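Local coordinates for gentamicin resistance protein (Enterococcus gallinarum, PDB 6CTZ) that probably transfers phosphate from a guanosine nucleotide to the 2''-hydroxyl of aminoglycosides such as kanamycin, giving resistance to them, at residues 51-54 with 55-58; 117-120 with 121-125. The protein carries 2 engineered substitutions. All blocks are in the same frame, centred on the assembly; numbering follows the deposited sequence.

How the contacts relate
Contacts 1 and 2 are two turns of helix in a kinase-like fold. They follow one another along the chain and do not touch. Their centres lie 19 Å apart, and their nearest atoms about 7 Å. Contact 1 sits on helix 46-62, packed on the five-stranded antiparallel sheet beside the nucleotide. The side chain of Glu51 is about 6 Å from the bound GDP and about 5 Å from a magnesium ion, nearest atoms. Contact 2 lies on helix 106-125, in the large helical lobe. It stands further back: the Phe119 side chain is about 13 Å from kanamycin and about 13 Å from a magnesium ion.

Contact 1: 51-54 with 55-58; sequences ELNK and EIQL
Glu51 and Glu55 are joined one turn apart on helix 46-62 by a main-chain hydrogen bond, Glu55 N to Glu51 O, 2.9 Å. Two more bonds of this kind follow. Ile56 N reaches Leu52 O at 2.8 Å, and Leu58 N reaches Lys54 O at 2.8 Å. Between these, Gln57 N makes only weak bonds to Asn53 O and Lys54 O.

The apolar contact is between Leu52 and Ile56. Leu52 CG meets the end of Ile56, CD1, at 4.0 Å, and the two side chains cross obliquely. Ile56 CG1 is anti to its own carbonyl carbon (chi1 -73°). It therefore folds back over the preceding turn and lies 3.3 Å from Leu52 O. Asn53 runs beside Ile56, pointing the same way, with OD1 4.0 Å from Ile56 CD1. Both Leu52 and Ile56 also touch Tyr73 and Val86 of the sheet.

The charged ends find their partners outside this turn. Glu51 OE2 forms a salt bridge with Arg28, a GDP-binding residue. Glu55 OE1 forms one with Arg41, and its OE2 accepts a bond from Phe215 N. The buried Lys54 bends at chi3 (67°), and NZ bonds to the carbonyl oxygens of Gly216 and Ala218. Glu51 has been seen to bind magnesium in this protein, but those ions are absent here.

Phe215 and Gly216 follow the magnesium ligand Asp214 in a DFG-like motif, so Lys54 and Glu55 tie the helix to the metal-binding loop. Helix 46-62 is the probable counterpart of the kinase alphaC helix. Glu55 with Arg41 of strand 38-43 is consistent with the kinase Lys-Glu salt bridge, arginine replacing lysine.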
ATOM      1  N   GLU A  51      11.550  -3.053  -6.265  1.00 12.42           N
ATOM      2  CA  GLU A  51      10.262  -3.543  -5.794  1.00 11.86           C
ATOM      3  C   GLU A  51       9.626  -4.474  -6.820  1.00 10.83           C
ATOM      4  O   GLU A  51       9.003  -5.478  -6.456  1.00 11.70           O
ATOM      5  CB  GLU A  51       9.348  -2.365  -5.442  1.00 13.06           C
ATOM      6  CG  GLU A  51       9.895  -1.560  -4.261  1.00 14.47           C
ATOM      7  CD  GLU A  51       9.096  -0.312  -3.908  1.00 17.39           C
ATOM      8  OE1 GLU A  51       8.145   0.052  -4.624  1.00 19.71           O
ATOM      9  OE2 GLU A  51       9.419   0.304  -2.878  1.00 21.63           O
ATOM     10  N   LEU A  52       9.788  -4.170  -8.115  1.00 11.25           N
ATOM     11  CA  LEU A  52       9.239  -5.044  -9.143  1.00 12.20           C
ATOM     12  C   LEU A  52       9.958  -6.387  -9.164  1.00 12.00           C
ATOM     13  O   LEU A  52       9.318  -7.434  -9.310  1.00 12.61           O
ATOM     14  CB  LEU A  52       9.296  -4.357 -10.509  1.00 12.04           C
ATOM     15  CG  LEU A  52       8.773  -5.231 -11.646  1.00 13.43           C
ATOM     16  CD1 LEU A  52       7.350  -5.694 -11.364  1.00 14.65           C
ATOM     17  CD2 LEU A  52       8.845  -4.487 -12.969  1.00 14.38           C
ATOM     18  N   ASN A  53      11.284  -6.382  -9.003  1.00 11.88           N
ATOM     19  CA  ASN A  53      12.004  -7.650  -8.937  1.00 13.19           C
ATOM     20  C   ASN A  53      11.510  -8.508  -7.780  1.00 11.96           C
ATOM     21  O   ASN A  53      11.415  -9.735  -7.905  1.00 13.31           O
ATOM     22  CB  ASN A  53      13.509  -7.416  -8.869  1.00 16.10           C
ATOM     23  CG  ASN A  53      14.095  -7.198 -10.231  1.00 20.22           C
ATOM     24  OD1 ASN A  53      13.691  -7.857 -11.185  1.00 22.94           O
ATOM     25  ND2 ASN A  53      15.026  -6.267 -10.345  1.00 22.38           N
ATOM     26  N   LYS A  54      11.175  -7.875  -6.650  1.00 11.47           N
ATOM     27  CA  LYS A  54      10.558  -8.591  -5.538  1.00 10.77           C
ATOM     28  C   LYS A  54       9.199  -9.159  -5.940  1.00 10.67           C
ATOM     29  O   LYS A  54       8.926 -10.343  -5.724  1.00 10.68           O
ATOM     30  CB  LYS A  54      10.427  -7.650  -4.336  1.00 11.89           C
ATOM     31  CG  LYS A  54       9.556  -8.175  -3.196  1.00 11.40           C
ATOM     32  CD  LYS A  54       9.457  -7.168  -2.066  1.00 11.55           C
ATOM     33  CE  LYS A  54       8.699  -5.907  -2.456  1.00 11.87           C
ATOM     34  NZ  LYS A  54       8.869  -4.845  -1.414  1.00 12.07           N
ATOM     35  N   GLU A  55       8.339  -8.335  -6.557  1.00 11.06           N
ATOM     36  CA  GLU A  55       7.021  -8.825  -6.963  1.00 10.21           C
ATOM     37  C   GLU A  55       7.122  -9.971  -7.967  1.00 10.30           C
ATOM     38  O   GLU A  55       6.324 -10.913  -7.916  1.00 11.21           O
ATOM     39  CB  GLU A  55       6.160  -7.687  -7.526  1.00 11.50           C
ATOM     40  CG  GLU A  55       5.740  -6.651  -6.488  1.00 12.92           C
ATOM     41  CD  GLU A  55       4.716  -5.695  -7.052  1.00 14.85           C
ATOM     42  OE1 GLU A  55       5.126  -4.672  -7.630  1.00 17.56           O
ATOM     43  OE2 GLU A  55       3.501  -5.978  -6.949  1.00 15.18           O
ATOM     44  N   ILE A  56       8.089  -9.902  -8.888  1.00 10.70           N
ATOM     45  CA  ILE A  56       8.256 -10.968  -9.874  1.00 11.06           C
ATOM     46  C   ILE A  56       8.460 -12.316  -9.187  1.00 11.22           C
ATOM     47  O   ILE A  56       7.949 -13.350  -9.642  1.00 12.22           O
ATOM     48  CB  ILE A  56       9.409 -10.624 -10.841  1.00 11.92           C
ATOM     49  CG1 ILE A  56       8.973  -9.520 -11.811  1.00 12.70           C
ATOM     50  CG2 ILE A  56       9.895 -11.879 -11.587  1.00 13.20           C
ATOM     51  CD1 ILE A  56      10.118  -8.894 -12.583  1.00 14.37           C
ATOM     52  N   GLN A  57       9.211 -12.329  -8.080  1.00 10.72           N
ATOM     53  CA  GLN A  57       9.473 -13.575  -7.365  1.00 11.74           C
ATOM     54  C   GLN A  57       8.341 -13.927  -6.412  1.00 11.30           C
ATOM     55  O   GLN A  57       8.012 -15.109  -6.244  1.00 12.23           O
ATOM     56  CB  GLN A  57      10.771 -13.463  -6.575  1.00 13.87           C
ATOM     57  CG  GLN A  57      12.019 -13.203  -7.403  1.00 17.72           C
ATOM     58  CD  GLN A  57      13.170 -12.794  -6.508  1.00 23.81           C
ATOM     59  OE1 GLN A  57      13.481 -11.605  -6.380  1.00 26.00           O
ATOM     60  NE2 GLN A  57      13.782 -13.769  -5.852  1.00 25.32           N
ATOM     61  N   LEU A  58       7.756 -12.920  -5.753  1.00 10.64           N
ATOM     62  CA  LEU A  58       6.798 -13.188  -4.686  1.00 10.22           C
ATOM     63  C   LEU A  58       5.430 -13.581  -5.226  1.00 10.36           C
ATOM     64  O   LEU A  58       4.801 -14.520  -4.720  1.00 11.66           O
ATOM     65  CB  LEU A  58       6.655 -11.957  -3.789  1.00 10.45           C
ATOM     66  CG  LEU A  58       5.577 -12.067  -2.707  1.00 11.31           C
ATOM     67  CD1 LEU A  58       5.929 -13.138  -1.673  1.00 13.39           C
ATOM     68  CD2 LEU A  58       5.341 -10.735  -2.019  1.00 11.98           C
TER

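Contact 2: 117-120 with 121-125; sequences AEFM and NELSA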
ATOM      1  N   ALA A 117     -10.348  -9.247   5.935  1.00 10.83           N
ATOM      2  CA  ALA A 117      -9.829  -9.983   7.085  1.00 11.13           C
ATOM      3  C   ALA A 117      -9.216 -11.306   6.649  1.00 10.42           C
ATOM      4  O   ALA A 117      -8.125 -11.680   7.105  1.00 11.36           O
ATOM      5  CB  ALA A 117     -10.947 -10.231   8.097  1.00 12.91           C
ATOM      6  N   GLU A 118      -9.894 -12.016   5.748  1.00 10.61           N
ATOM      7  CA  GLU A 118      -9.383 -13.294   5.263  1.00 11.55           C
ATOM      8  C   GLU A 118      -8.086 -13.115   4.486  1.00 10.70           C
ATOM      9  O   GLU A 118      -7.146 -13.902   4.647  1.00 11.97           O
ATOM     10  CB  GLU A 118     -10.447 -13.972   4.399  1.00 13.73           C
ATOM     11  CG  GLU A 118     -10.013 -15.270   3.744  1.00 18.92           C
ATOM     12  CD  GLU A 118     -11.121 -15.890   2.912  0.47 20.78           C
ATOM     13  OE1 GLU A 118     -11.596 -15.230   1.960  0.49 21.50           O
ATOM     14  OE2 GLU A 118     -11.534 -17.026   3.221  0.46 21.95           O
ATOM     15  N   PHE A 119      -8.013 -12.082   3.646  1.00 10.05           N
ATOM     16  CA  PHE A 119      -6.791 -11.806   2.893  1.00 10.09           C
ATOM     17  C   PHE A 119      -5.622 -11.523   3.834  1.00  9.47           C
ATOM     18  O   PHE A 119      -4.521 -12.064   3.665  1.00 10.19           O
ATOM     19  CB  PHE A 119      -7.034 -10.621   1.957  1.00 10.48           C
ATOM     20  CG  PHE A 119      -5.803 -10.134   1.245  1.00 10.39           C
ATOM     21  CD1 PHE A 119      -5.281 -10.832   0.168  1.00 12.10           C
ATOM     22  CD2 PHE A 119      -5.175  -8.964   1.644  1.00 11.78           C
ATOM     23  CE1 PHE A 119      -4.152 -10.376  -0.491  1.00 12.30           C
ATOM     24  CE2 PHE A 119      -4.040  -8.510   0.989  1.00 13.17           C
ATOM     25  CZ  PHE A 119      -3.536  -9.217  -0.087  1.00 12.89           C
ATOM     26  N   MET A 120      -5.850 -10.687   4.851  1.00 10.06           N
ATOM     27  CA  MET A 120      -4.795 -10.370   5.808  1.00 11.07           C
ATOM     28  C   MET A 120      -4.378 -11.613   6.576  1.00 10.86           C
ATOM     29  O   MET A 120      -3.186 -11.822   6.838  1.00 12.17           O
ATOM     30  CB  MET A 120      -5.273  -9.260   6.745  1.00 12.47           C
ATOM     31  CG  MET A 120      -5.528  -7.948   6.020  1.00 14.54           C
ATOM     32  SD  MET A 120      -6.351  -6.665   6.995  1.00 19.07           S
ATOM     33  CE  MET A 120      -4.966  -5.828   7.742  1.00 21.31           C
ATOM     34  N   ASN A 121      -5.354 -12.385   6.962  1.00 11.87           N
ATOM     35  CA  ASN A 121      -5.051 -13.674   7.528  0.63 12.69           C
ATOM     36  C   ASN A 121      -4.112 -14.699   6.695  1.00 11.22           C
ATOM     37  O   ASN A 121      -3.143 -15.351   7.109  1.00 12.70           O
ATOM     38  CB  ASN A 121      -6.306 -14.420   7.970  0.63 15.36           C
ATOM     39  CG  ASN A 121      -6.884 -13.900   9.255  0.63 19.33           C
ATOM     40  OD1 ASN A 121      -6.334 -13.088   9.951  0.63 20.34           O
ATOM     41  ND2 ASN A 121      -8.019 -14.415   9.566  0.63 22.25           N
ATOM     42  N   GLU A 122      -4.457 -14.654   5.400  1.00 10.97           N
ATOM     43  CA  GLU A 122      -3.658 -15.459   4.486  1.00 11.75           C
ATOM     44  C   GLU A 122      -2.233 -14.935   4.385  1.00 11.55           C
ATOM     45  O   GLU A 122      -1.280 -15.723   4.394  1.00 12.89           O
ATOM     46  CB  GLU A 122      -4.336 -15.517   3.121  1.00 13.50           C
ATOM     47  CG  GLU A 122      -5.629 -16.329   3.148  1.00 15.94           C
ATOM     48  CD  GLU A 122      -6.592 -16.010   2.014  1.00 19.00           C
ATOM     49  OE1 GLU A 122      -7.609 -16.721   1.889  1.00 22.59           O
ATOM     50  OE2 GLU A 122      -6.350 -15.046   1.268  1.00 19.67           O
ATOM     51  N   LEU A 123      -2.056 -13.611   4.319  1.00 11.26           N
ATOM     52  CA  LEU A 123      -0.700 -13.065   4.319  1.00 11.47           C
ATOM     53  C   LEU A 123       0.022 -13.437   5.606  1.00 12.03           C
ATOM     54  O   LEU A 123       1.196 -13.829   5.582  1.00 12.38           O
ATOM     55  CB  LEU A 123      -0.721 -11.544   4.148  1.00 12.33           C
ATOM     56  CG  LEU A 123      -1.224 -11.020   2.798  1.00 12.80           C
ATOM     57  CD1 LEU A 123      -0.972  -9.518   2.702  1.00 14.86           C
ATOM     58  CD2 LEU A 123      -0.561 -11.750   1.642  1.00 14.34           C
ATOM     59  N   SER A 124      -0.677 -13.350   6.736  1.00 12.96           N
ATOM     60  CA  SER A 124      -0.060 -13.662   8.020  1.00 14.25           C
ATOM     61  C   SER A 124       0.260 -15.140   8.177  1.00 14.43           C
ATOM     62  O   SER A 124       1.059 -15.490   9.049  1.00 16.81           O
ATOM     63  CB  SER A 124      -0.957 -13.217   9.170  1.00 15.06           C
ATOM     64  OG  SER A 124      -0.901 -11.811   9.332  1.00 17.33           O
ATOM     65  N   ALA A 125      -0.341 -16.007   7.365  1.00 13.57           N
ATOM     66  CA  ALA A 125      -0.030 -17.427   7.374  1.00 14.55           C
ATOM     67  C   ALA A 125       1.052 -17.807   6.371  1.00 14.26           C
ATOM     68  O   ALA A 125       1.530 -18.946   6.397  1.00 15.87           O
ATOM     69  CB  ALA A 125      -1.299 -18.237   7.086  1.00 16.60           C
TER
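Phe119 and Leu123 meet one turn apart on helix 106-125. Leu123 CD1 lies 3.7 Å from Phe119 CE2. Leu123 CG stands over one face of the Phe119 ring, 4.1 Å above its plane and displaced toward the rim. Phe119 carries its ring beside its own carbonyl carbon (chi1 173°). Leu123 has CG beside its backbone N (chi1 -66°), which turns the branch back toward the preceding turn. The same pair is joined through the main chain, Leu123 N to Phe119 O, 3.0 Å.

Glu118 and Glu122 form a second pair. Both chains are extended beyond CG, and they cross with their carboxylates nearly parallel, 15° between the planes. Glu122 OE1 rests 3.4 Å from Glu118 CG, but Glu118 OE2 is only 4.2 Å from Glu122 OE1. These like charges may raise the proton affinity of one acid somewhat, though Glu118 also touches Lys67. Glu122 OE2 makes a weak bond to Lys67 N.

Helix 106-125 belongs to the large, mainly helical lobe of this kinase-like fold. It packs against helix 236-246 through Ala117, Met120 and Ser124, all of which touch Arg246. In the conformer given, Asn121 OD1 tentatively adds a hydrogen bond to the NE of that arginine. Leu123 also touches Leu188 of strand 187-189.

The Met120 side chain reaches Asp226 and Tyr227. Its carbonyl oxygen receives Ser124 N at 2.9 Å, while Ser124 OG lies at a longer 3.4 Å from Met120 O. Glu122 N to Glu118 O is a further main-chain bond between these two turns.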